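Long-range contacts in 389aa long hypothetical nucleolar protein (Pyrococcus horikoshii, PDB 5ZVE), which transfers a methyl group from S-adenosyl-L-methionine to the C5 position of cytosine 72 in several tRNAs: residues Pro86-Val91 with Gly122-Ile127; Val135-Ala140 with Val158-Phe163; Thr189-Glu194 with Gln347-Gly352; Lys343-Ser348 with Lys378-Lys383. All blocks are in the same frame, centred on the assembly; numbering follows the deposited sequence.

In the fold
The four contacts fall into two pairs at opposite sides of the chain's centre. Contacts 1 and 2 lie in the PUA domain, their centres about 9 Å apart, and share a sheet in which strands 124-128 and 134-140 are neighbours; Gly136 O and Ile127 N, 2.7 Å apart, probably form one of the hydrogen bonds between them. Contacts 3 and 4 belong to the methyltransferase domain, have centres about 12 Å apart and share Gln347, Ser348 and a water. About 46 Å separates the centres of contacts 1 and 3. Contact 3 comes nearest the cofactor site: the side chain of Val192 is about 10 Å from that of Lys211, and that of Arg191 about 13 Å from bound S-adenosyl-L-homocysteine.

Contact 1: residues Pro86-Val91 with Gly122-Ile127; sequences PKLPVV and GDEVQI
Val90 and Val91 run parallel to Gln126 and Ile127, joining strands 90-93 and 124-128 in the mixed sheet of the PUA domain. Two backbone hydrogen bonds tie the strands: Gln126 N donates to Pro89 O (3.1 Å), and Val91 N donates to Gln126 O (2.8 Å), both almost straight. Beyond them Ile127 CA sends a C-H toward Val91 O, 3.3 Å away.

A side-chain bond continues the pairing into the loop before the strand. Gln126 holds CG between its backbone N and carbonyl carbon (chi1 67°), then extends, and this carries its amide out over the 86-90 segment. NE2 donates to Leu88 O at 3.0 Å, with the acceptor close to the amide plane but the donor tilted 34° from the carbonyl plane. OE1 is engaged by Arg128 NE, so both ends of the amide are held and its rotation is fixed. Pro86 CG rests against the same amide, while Val90 CG2 touches the amide carbon CD.

Van der Waals packing completes the contact. Its apolar part is Val91 CG2 on Val125 CG2, on the side where Ile119 also packs, and Pro89 CG on Val125 CG1. Pro89 also lays CD and CG against the carbonyl oxygen of Glu124. Leu88 sets both methyls across CG and the carboxyl end of the extended Glu124 side chain, CD1 ending 3.5 Å from the carboxylate oxygen OE2.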
# COMPACT_ATOMS: atom_id res chain seq x y z
N PRO A 86 -11.40 -12.11 -26.50
CA PRO A 86 -12.11 -13.39 -26.34
C PRO A 86 -13.49 -13.34 -26.98
O PRO A 86 -14.16 -12.32 -26.89
CB PRO A 86 -12.20 -13.56 -24.83
CG PRO A 86 -12.08 -12.18 -24.28
CD PRO A 86 -11.17 -11.44 -25.21
N LYS A 87 -13.90 -14.43 -27.62
CA LYS A 87 -15.23 -14.51 -28.20
C LYS A 87 -16.20 -15.02 -27.15
O LYS A 87 -16.63 -16.17 -27.19
CB LYS A 87 -15.23 -15.42 -29.43
CG LYS A 87 -14.28 -14.95 -30.52
CD LYS A 87 -14.68 -13.57 -31.02
CE LYS A 87 -13.93 -13.21 -32.29
NZ LYS A 87 -14.13 -14.22 -33.37
N LEU A 88 -16.54 -14.15 -26.21
CA LEU A 88 -17.26 -14.56 -25.02
C LEU A 88 -18.27 -13.49 -24.62
O LEU A 88 -18.04 -12.30 -24.87
CB LEU A 88 -16.28 -14.79 -23.87
CG LEU A 88 -15.24 -15.91 -24.01
CD1 LEU A 88 -14.37 -16.01 -22.77
CD2 LEU A 88 -15.94 -17.23 -24.30
N PRO A 89 -19.39 -13.90 -24.01
CA PRO A 89 -20.30 -12.89 -23.47
C PRO A 89 -19.63 -12.09 -22.35
O PRO A 89 -18.78 -12.63 -21.64
CB PRO A 89 -21.47 -13.73 -22.93
CG PRO A 89 -20.91 -15.09 -22.72
CD PRO A 89 -19.86 -15.27 -23.77
N VAL A 90 -20.02 -10.83 -22.18
CA VAL A 90 -19.33 -9.95 -21.26
C VAL A 90 -20.04 -9.83 -19.91
O VAL A 90 -21.26 -9.64 -19.86
CB VAL A 90 -19.17 -8.53 -21.87
CG1 VAL A 90 -18.71 -7.52 -20.82
CG2 VAL A 90 -18.21 -8.57 -23.06
N VAL A 91 -19.28 -9.98 -18.83
CA VAL A 91 -19.73 -9.56 -17.51
C VAL A 91 -18.98 -8.28 -17.14
O VAL A 91 -17.76 -8.24 -17.20
CB VAL A 91 -19.50 -10.63 -16.43
CG1 VAL A 91 -19.95 -10.10 -15.07
CG2 VAL A 91 -20.23 -11.91 -16.76
N GLY A 122 -22.33 -22.12 -15.94
CA GLY A 122 -21.44 -22.98 -16.70
C GLY A 122 -20.88 -22.34 -17.96
O GLY A 122 -19.94 -22.88 -18.56
N ASP A 123 -21.44 -21.21 -18.38
CA ASP A 123 -20.93 -20.51 -19.55
C ASP A 123 -19.56 -19.91 -19.29
O ASP A 123 -19.28 -19.43 -18.20
CB ASP A 123 -21.88 -19.41 -20.01
CG ASP A 123 -23.10 -19.94 -20.72
OD1 ASP A 123 -23.19 -21.17 -20.93
OD2 ASP A 123 -23.97 -19.11 -21.08
N GLU A 124 -18.71 -19.94 -20.31
CA GLU A 124 -17.45 -19.23 -20.26
C GLU A 124 -17.70 -17.75 -20.57
O GLU A 124 -18.37 -17.42 -21.56
CB GLU A 124 -16.45 -19.83 -21.25
CG GLU A 124 -15.04 -19.30 -21.09
CD GLU A 124 -14.09 -19.83 -22.14
OE1 GLU A 124 -14.39 -20.88 -22.75
OE2 GLU A 124 -13.04 -19.19 -22.37
N VAL A 125 -17.18 -16.87 -19.72
CA VAL A 125 -17.43 -15.44 -19.86
C VAL A 125 -16.14 -14.63 -19.69
O VAL A 125 -15.17 -15.10 -19.10
CB VAL A 125 -18.46 -14.92 -18.82
CG1 VAL A 125 -19.75 -15.74 -18.86
CG2 VAL A 125 -17.87 -14.89 -17.43
N GLN A 126 -16.16 -13.41 -20.21
CA GLN A 126 -15.05 -12.50 -20.01
C GLN A 126 -15.51 -11.39 -19.08
O GLN A 126 -16.66 -10.97 -19.12
CB GLN A 126 -14.55 -11.93 -21.34
CG GLN A 126 -15.54 -11.02 -22.06
CD GLN A 126 -14.95 -10.40 -23.30
OE1 GLN A 126 -14.01 -9.61 -23.22
NE2 GLN A 126 -15.49 -10.76 -24.46
N ILE A 127 -14.60 -10.95 -18.21
CA ILE A 127 -14.93 -9.93 -17.23
C ILE A 127 -14.21 -8.63 -17.56
O ILE A 127 -12.98 -8.60 -17.68
CB ILE A 127 -14.58 -10.36 -15.80
CG1 ILE A 127 -15.29 -11.67 -15.46
CG2 ILE A 127 -14.93 -9.27 -14.81
CD1 ILE A 127 -14.81 -12.30 -14.17

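Contact 2: residues Val135-Ala140 with Val158-Phe163; sequences VGIGIA and VTLPKF
A classic beta bulge, with Thr159 and Leu160 both facing Ile137, marks the antiparallel pairing of strands 134-140 and 154-161 in the PUA domain. Ile137 and Leu160 form the hydrogen-bonded pair: Ile137 N donates to Leu160 O, and Leu160 N returns a bond to Ile137 O, each 2.8 Å long. The first donor stands 46° out of the carbonyl plane, whereas the second is tilted by 22°. The extra bulge residue adds a weak bond from Thr159 N to Ile137 O, so two successive N-H groups converge on one carbonyl. Farther along, Lys162 N reaches Val135 O from above the carbonyl plane.

Glycine lets the backbones close in where the bonded pair ends: Gly136 CA lies 4.1 Å from Pro161 CA, and Gly138 CA is equally near Val158 CA. The side chains touch lightly by comparison. Ile137 and Leu160 meet through their CB atoms at 4.0 Å, on the face where Phe84 also packs against Ile137. Thr159 sets OG1 between its backbone N and carbonyl carbon (chi1 56°), which places the oxygen 3.6 Å from Ile139 CD1 and equally close to Gly138 CA. Lys162 passes CB by Val135 O, and its chain then bends away to a salt bridge with Asp82.

Val135 and Gly136 form a second classic bulge, opposite Ile127. Bulges in the pairings on both sides of strand 134-140 and the chain corner at Thr159 and Leu160 are consistent with the strongly curved, barrel-like sheet of the PUA fold.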
# COMPACT_ATOMS: atom_id res chain seq x y z
N VAL A 135 -10.14 -7.82 -17.47
CA VAL A 135 -9.43 -8.11 -16.23
C VAL A 135 -9.40 -9.59 -15.91
O VAL A 135 -8.64 -10.03 -15.04
CB VAL A 135 -10.05 -7.36 -15.04
CG1 VAL A 135 -10.01 -5.86 -15.30
CG2 VAL A 135 -11.48 -7.83 -14.79
N GLY A 136 -10.19 -10.37 -16.63
CA GLY A 136 -10.25 -11.79 -16.36
C GLY A 136 -11.25 -12.56 -17.19
O GLY A 136 -12.16 -11.99 -17.79
N ILE A 137 -11.06 -13.88 -17.21
CA ILE A 137 -11.93 -14.81 -17.90
C ILE A 137 -12.26 -15.95 -16.94
O ILE A 137 -11.42 -16.34 -16.14
CB ILE A 137 -11.27 -15.36 -19.19
CG1 ILE A 137 -11.18 -14.25 -20.23
CG2 ILE A 137 -12.06 -16.52 -19.76
CD1 ILE A 137 -10.36 -14.62 -21.42
N GLY A 138 -13.48 -16.46 -16.99
CA GLY A 138 -13.90 -17.48 -16.05
C GLY A 138 -15.19 -18.15 -16.44
O GLY A 138 -15.63 -18.07 -17.60
N ILE A 139 -15.82 -18.82 -15.48
CA ILE A 139 -17.02 -19.60 -15.73
C ILE A 139 -18.14 -19.10 -14.82
O ILE A 139 -17.99 -19.02 -13.60
CB ILE A 139 -16.79 -21.13 -15.49
CG1 ILE A 139 -16.03 -21.78 -16.65
CG2 ILE A 139 -18.12 -21.86 -15.37
CD1 ILE A 139 -14.57 -21.43 -16.75
N ALA A 140 -19.27 -18.76 -15.43
CA ALA A 140 -20.42 -18.25 -14.69
C ALA A 140 -21.01 -19.32 -13.79
O ALA A 140 -21.22 -20.46 -14.21
CB ALA A 140 -21.48 -17.72 -15.65
N VAL A 158 -13.37 -17.23 -11.50
CA VAL A 158 -12.33 -16.69 -12.37
C VAL A 158 -11.19 -17.70 -12.48
O VAL A 158 -10.38 -17.85 -11.56
CB VAL A 158 -11.82 -15.33 -11.85
CG1 VAL A 158 -10.76 -14.76 -12.78
CG2 VAL A 158 -12.97 -14.35 -11.72
N THR A 159 -11.15 -18.40 -13.61
CA THR A 159 -10.17 -19.44 -13.86
C THR A 159 -8.99 -18.90 -14.66
O THR A 159 -7.96 -19.55 -14.77
CB THR A 159 -10.80 -20.60 -14.62
OG1 THR A 159 -11.38 -20.11 -15.83
CG2 THR A 159 -11.88 -21.26 -13.78
N LEU A 160 -9.17 -17.73 -15.24
CA LEU A 160 -8.08 -17.08 -15.97
C LEU A 160 -8.06 -15.59 -15.68
O LEU A 160 -8.47 -14.78 -16.51
CB LEU A 160 -8.21 -17.33 -17.47
CG LEU A 160 -6.97 -16.96 -18.28
CD1 LEU A 160 -5.82 -17.91 -17.96
CD2 LEU A 160 -7.29 -16.97 -19.77
N PRO A 161 -7.57 -15.22 -14.49
CA PRO A 161 -7.37 -13.80 -14.18
C PRO A 161 -6.22 -13.25 -15.01
O PRO A 161 -5.37 -14.01 -15.46
CB PRO A 161 -7.02 -13.82 -12.69
CG PRO A 161 -6.36 -15.15 -12.49
CD PRO A 161 -7.10 -16.09 -13.40
N LYS A 162 -6.20 -11.94 -15.24
CA LYS A 162 -5.09 -11.34 -15.97
C LYS A 162 -3.78 -11.57 -15.21
O LYS A 162 -2.76 -11.93 -15.80
CB LYS A 162 -5.36 -9.85 -16.17
CG LYS A 162 -4.19 -9.08 -16.74
CD LYS A 162 -4.11 -9.17 -18.24
CE LYS A 162 -3.62 -7.86 -18.82
NZ LYS A 162 -3.04 -8.05 -20.18
N PHE A 163 -3.82 -11.39 -13.89
CA PHE A 163 -2.70 -11.69 -13.02
C PHE A 163 -3.18 -12.49 -11.82
O PHE A 163 -4.35 -12.44 -11.47
CB PHE A 163 -2.00 -10.41 -12.53
CG PHE A 163 -1.37 -9.60 -13.62
CD1 PHE A 163 -0.09 -9.89 -14.07
CD2 PHE A 163 -2.04 -8.53 -14.19
CE1 PHE A 163 0.51 -9.14 -15.07
CE2 PHE A 163 -1.46 -7.77 -15.19
CZ PHE A 163 -0.18 -8.08 -15.63

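Contact 3: residues Thr189-Glu194 with Gln347-Gly352; sequences TARVLE and QSIFIG
Val192 has CG1 anti to its backbone N (chi1 166°), and Gln347 has CG anti to its carbonyl carbon (chi1 -61°); these settings bring the two together at 3.5 Å, CG1 to CG. The contact packs the end of helix 184-193 against the loop between strands 342-344 and 353-355 in the Rossmann-like methyltransferase domain. CG1 lies against the extended glutamine from CB out to the amide, while CG2 touches it more loosely and also faces Ile349 O. Beyond this hydrophobic meeting the amide of Gln347 is held by Gln362 and by Ile376 O. On the neighbouring helix residue, Arg191 CB touches Ile349 CD1 at 4.0 Å before the arginine chain bends off to a salt bridge with Glu69.

The polar link is indirect. Glu194, the first residue to leave helical angles, has a positive phi of 49° that turns the chain, and its carboxylate reaches toward the loop, OE2 coming 3.3 Å from Ser348 CB. One water joins the parts: it accepts from Ser348 N (3.1 Å) and donates both to Val192 O, near the helix end, and to Glu194. The last two bonds measure 2.6 Å from the water oxygen to Val192 O and 2.8 Å to Glu194 OE2.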
# COMPACT_ATOMS: atom_id res chain seq x y z
N THR A 189 10.32 1.34 5.94
CA THR A 189 10.00 2.58 6.65
C THR A 189 10.09 2.42 8.18
O THR A 189 10.78 3.19 8.84
CB THR A 189 8.59 3.08 6.28
OG1 THR A 189 8.53 3.39 4.88
CG2 THR A 189 8.23 4.32 7.09
N ALA A 190 9.41 1.42 8.72
CA ALA A 190 9.41 1.19 10.17
C ALA A 190 10.80 0.83 10.68
O ALA A 190 11.20 1.23 11.77
CB ALA A 190 8.41 0.10 10.53
N ARG A 191 11.54 0.05 9.89
CA ARG A 191 12.92 -0.29 10.23
C ARG A 191 13.81 0.95 10.31
O ARG A 191 14.57 1.13 11.26
CB ARG A 191 13.48 -1.28 9.21
CG ARG A 191 13.07 -2.71 9.45
CD ARG A 191 14.01 -3.36 10.47
NE ARG A 191 13.73 -4.78 10.64
CZ ARG A 191 14.45 -5.59 11.40
NH1 ARG A 191 15.50 -5.12 12.06
NH2 ARG A 191 14.12 -6.87 11.51
N VAL A 192 13.70 1.80 9.29
CA VAL A 192 14.51 3.00 9.18
C VAL A 192 14.23 3.98 10.33
O VAL A 192 15.07 4.81 10.68
CB VAL A 192 14.27 3.67 7.80
CG1 VAL A 192 14.81 5.09 7.74
CG2 VAL A 192 14.87 2.80 6.69
N LEU A 193 13.07 3.83 10.97
CA LEU A 193 12.73 4.63 12.14
C LEU A 193 13.55 4.21 13.36
O LEU A 193 13.82 5.03 14.24
CB LEU A 193 11.24 4.51 12.46
CG LEU A 193 10.76 5.40 13.61
CD1 LEU A 193 11.00 6.87 13.29
CD2 LEU A 193 9.29 5.16 13.92
N GLU A 194 13.96 2.94 13.38
CA GLU A 194 14.72 2.36 14.48
C GLU A 194 14.10 2.66 15.85
O GLU A 194 14.74 3.28 16.70
CB GLU A 194 16.17 2.86 14.47
CG GLU A 194 16.94 2.58 13.19
CD GLU A 194 18.38 3.04 13.28
OE1 GLU A 194 18.88 3.25 14.40
OE2 GLU A 194 19.03 3.19 12.22
N GLN A 347 19.69 6.55 6.05
CA GLN A 347 18.74 5.53 6.46
C GLN A 347 19.46 4.19 6.59
O GLN A 347 20.37 3.89 5.82
CB GLN A 347 17.59 5.44 5.46
CG GLN A 347 16.79 6.72 5.32
CD GLN A 347 15.66 6.61 4.32
OE1 GLN A 347 15.25 5.51 3.97
NE2 GLN A 347 15.16 7.75 3.87
N SER A 348 19.04 3.40 7.58
CA SER A 348 19.78 2.20 7.95
C SER A 348 19.70 1.13 6.87
O SER A 348 20.62 0.34 6.70
CB SER A 348 19.25 1.64 9.28
OG SER A 348 17.88 1.29 9.17
N ILE A 349 18.58 1.10 6.15
CA ILE A 349 18.43 0.21 5.01
C ILE A 349 18.19 1.04 3.76
O ILE A 349 17.23 1.80 3.69
CB ILE A 349 17.26 -0.78 5.21
CG1 ILE A 349 17.53 -1.68 6.43
CG2 ILE A 349 17.04 -1.61 3.96
CD1 ILE A 349 16.37 -2.59 6.79
N PHE A 350 19.06 0.89 2.77
CA PHE A 350 18.88 1.60 1.51
C PHE A 350 19.01 0.63 0.35
O PHE A 350 20.12 0.28 -0.06
CB PHE A 350 19.91 2.72 1.37
CG PHE A 350 19.45 3.83 0.45
CD1 PHE A 350 19.34 3.63 -0.91
CD2 PHE A 350 19.16 5.09 0.96
CE1 PHE A 350 18.92 4.64 -1.75
CE2 PHE A 350 18.74 6.11 0.13
CZ PHE A 350 18.63 5.89 -1.23
N ILE A 351 17.88 0.20 -0.18
CA ILE A 351 17.87 -0.71 -1.31
C ILE A 351 17.08 -0.14 -2.48
O ILE A 351 16.95 -0.77 -3.52
CB ILE A 351 17.30 -2.09 -0.92
CG1 ILE A 351 15.89 -1.95 -0.36
CG2 ILE A 351 18.22 -2.78 0.09
CD1 ILE A 351 15.36 -3.20 0.31
N GLY A 352 16.55 1.07 -2.30
CA GLY A 352 15.80 1.71 -3.36
C GLY A 352 16.69 2.57 -4.23
O GLY A 352 17.83 2.20 -4.51
O HOH W 1 17.55 4.37 10.13

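Contact 4: residues Lys343-Ser348 with Lys378-Lys383; sequences KLEEQS and KLRKVK
Lys343 and Arg380 form an antiparallel hydrogen-bonded pair, Lys343 N to Arg380 O and Arg380 N to Lys343 O both measuring 2.8 Å; Glu345 N then bonds Lys378 O at 3.0 Å. Between these bonds, Leu344 and Leu379 sit on one face, where CD2 of each meets the other at 3.4 Å, tighter than usual for two methyl carbons. Met358 and Lys360 also lie against Leu344.

Glu345 and Arg380 meet on the other face. The glutamate chain bends at chi2 (-103°) and lays CG and CD against Arg380 CB, while the arginine folds at chi2 and chi3 to turn one guanidinium face toward OE1. That oxygen stands over the face, 3.3 Å from NH1, and the carboxylate and guanidinium planes are 51° apart; this salt bridge rests on charge, as no N-H points at the oxygen. Lys343 NZ adds a long ion pair to Glu345 OE2, and Val382 CG1 packs across Lys343 CB.

The pairing adds strand 342-344 to strand 374-381, which also hydrogen-bonds to strand 316-322 in the sheet of the class I methyltransferase fold. Beyond Glu345 the segments separate and water enters. One water accepts from Lys378 N (2.8 Å) and from Gln347 NE2, and lies 3.0 Å from Glu345 O. The extended Lys378 side chain, in contact with Val192 and Val319, runs antiparallel past Gln347, and its NZ donates, at 3.0 Å from the water oxygen, to the water that also bonds Val192 O and Glu194 OE2.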
# COMPACT_ATOMS: atom_id res chain seq x y z
N LYS A 343 17.30 18.07 9.72
CA LYS A 343 18.48 17.67 8.95
C LYS A 343 18.37 16.24 8.42
O LYS A 343 17.96 15.33 9.14
CB LYS A 343 19.73 17.81 9.82
CG LYS A 343 21.03 17.45 9.12
CD LYS A 343 22.22 17.65 10.05
CE LYS A 343 23.52 17.19 9.42
NZ LYS A 343 23.51 15.72 9.14
N LEU A 344 18.74 16.04 7.15
CA LEU A 344 18.72 14.72 6.54
C LEU A 344 19.71 13.77 7.20
O LEU A 344 20.84 14.14 7.50
CB LEU A 344 19.02 14.81 5.05
CG LEU A 344 17.89 15.19 4.09
CD1 LEU A 344 18.47 15.55 2.75
CD2 LEU A 344 16.94 14.03 3.94
N GLU A 345 19.27 12.53 7.41
CA GLU A 345 20.12 11.50 7.99
C GLU A 345 20.09 10.23 7.15
O GLU A 345 19.07 9.89 6.54
CB GLU A 345 19.69 11.18 9.42
CG GLU A 345 19.70 12.37 10.35
CD GLU A 345 20.90 12.37 11.28
OE1 GLU A 345 21.00 11.44 12.12
OE2 GLU A 345 21.74 13.30 11.19
N GLU A 346 21.23 9.55 7.11
CA GLU A 346 21.36 8.27 6.42
C GLU A 346 20.35 7.27 6.95
O GLU A 346 20.18 7.13 8.16
CB GLU A 346 22.79 7.75 6.58
CG GLU A 346 23.15 6.57 5.71
CD GLU A 346 24.54 6.04 6.01
OE1 GLU A 346 24.82 5.73 7.19
OE2 GLU A 346 25.37 5.96 5.08
N GLN A 347 19.69 6.55 6.05
CA GLN A 347 18.74 5.53 6.46
C GLN A 347 19.46 4.19 6.59
O GLN A 347 20.37 3.89 5.82
CB GLN A 347 17.59 5.44 5.46
CG GLN A 347 16.79 6.72 5.32
CD GLN A 347 15.66 6.61 4.32
OE1 GLN A 347 15.25 5.51 3.97
NE2 GLN A 347 15.16 7.75 3.87
N SER A 348 19.04 3.40 7.58
CA SER A 348 19.78 2.20 7.95
C SER A 348 19.70 1.13 6.87
O SER A 348 20.62 0.34 6.70
CB SER A 348 19.25 1.64 9.28
OG SER A 348 17.88 1.29 9.17
N LYS A 378 14.23 10.40 6.20
CA LYS A 378 14.54 10.32 7.63
C LYS A 378 15.26 11.56 8.09
O LYS A 378 16.33 11.89 7.57
CB LYS A 378 15.39 9.09 7.94
CG LYS A 378 15.74 8.96 9.41
CD LYS A 378 16.92 8.04 9.61
CE LYS A 378 17.15 7.76 11.08
NZ LYS A 378 18.37 6.95 11.31
N LEU A 379 14.69 12.25 9.08
CA LEU A 379 15.26 13.52 9.53
C LEU A 379 15.53 13.61 11.02
O LEU A 379 14.85 12.99 11.84
CB LEU A 379 14.35 14.68 9.15
CG LEU A 379 14.07 14.96 7.68
CD1 LEU A 379 13.71 16.40 7.53
CD2 LEU A 379 15.26 14.68 6.84
N ARG A 380 16.52 14.43 11.35
CA ARG A 380 16.90 14.71 12.72
C ARG A 380 16.64 16.19 13.02
O ARG A 380 17.08 17.06 12.27
CB ARG A 380 18.37 14.34 12.94
CG ARG A 380 19.04 14.91 14.17
CD ARG A 380 18.46 14.33 15.44
NE ARG A 380 18.32 12.87 15.45
CZ ARG A 380 19.33 12.01 15.37
NH1 ARG A 380 20.58 12.43 15.29
NH2 ARG A 380 19.08 10.70 15.39
N LYS A 381 15.91 16.47 14.10
CA LYS A 381 15.61 17.84 14.50
C LYS A 381 16.80 18.46 15.23
O LYS A 381 17.02 18.17 16.41
CB LYS A 381 14.37 17.90 15.38
CG LYS A 381 14.02 19.30 15.86
CD LYS A 381 12.71 19.32 16.63
CE LYS A 381 12.35 20.74 17.04
NZ LYS A 381 11.04 20.81 17.75
N VAL A 382 17.55 19.32 14.55
CA VAL A 382 18.75 19.90 15.13
C VAL A 382 18.46 21.12 16.00
O VAL A 382 19.23 21.43 16.91
CB VAL A 382 19.78 20.28 14.05
CG1 VAL A 382 20.27 19.04 13.32
CG2 VAL A 382 19.17 21.27 13.07
N LYS A 383 17.35 21.80 15.73
CA LYS A 383 16.95 22.97 16.51
C LYS A 383 15.48 23.32 16.27
O LYS A 383 14.84 22.77 15.38
CB LYS A 383 17.83 24.17 16.17
CG LYS A 383 17.50 24.85 14.85
CD LYS A 383 18.40 26.06 14.62
CE LYS A 383 18.15 26.70 13.27
NZ LYS A 383 18.93 27.95 13.09
O HOH W 2 16.62 10.18 4.82
O HOH W 1 17.55 4.37 10.13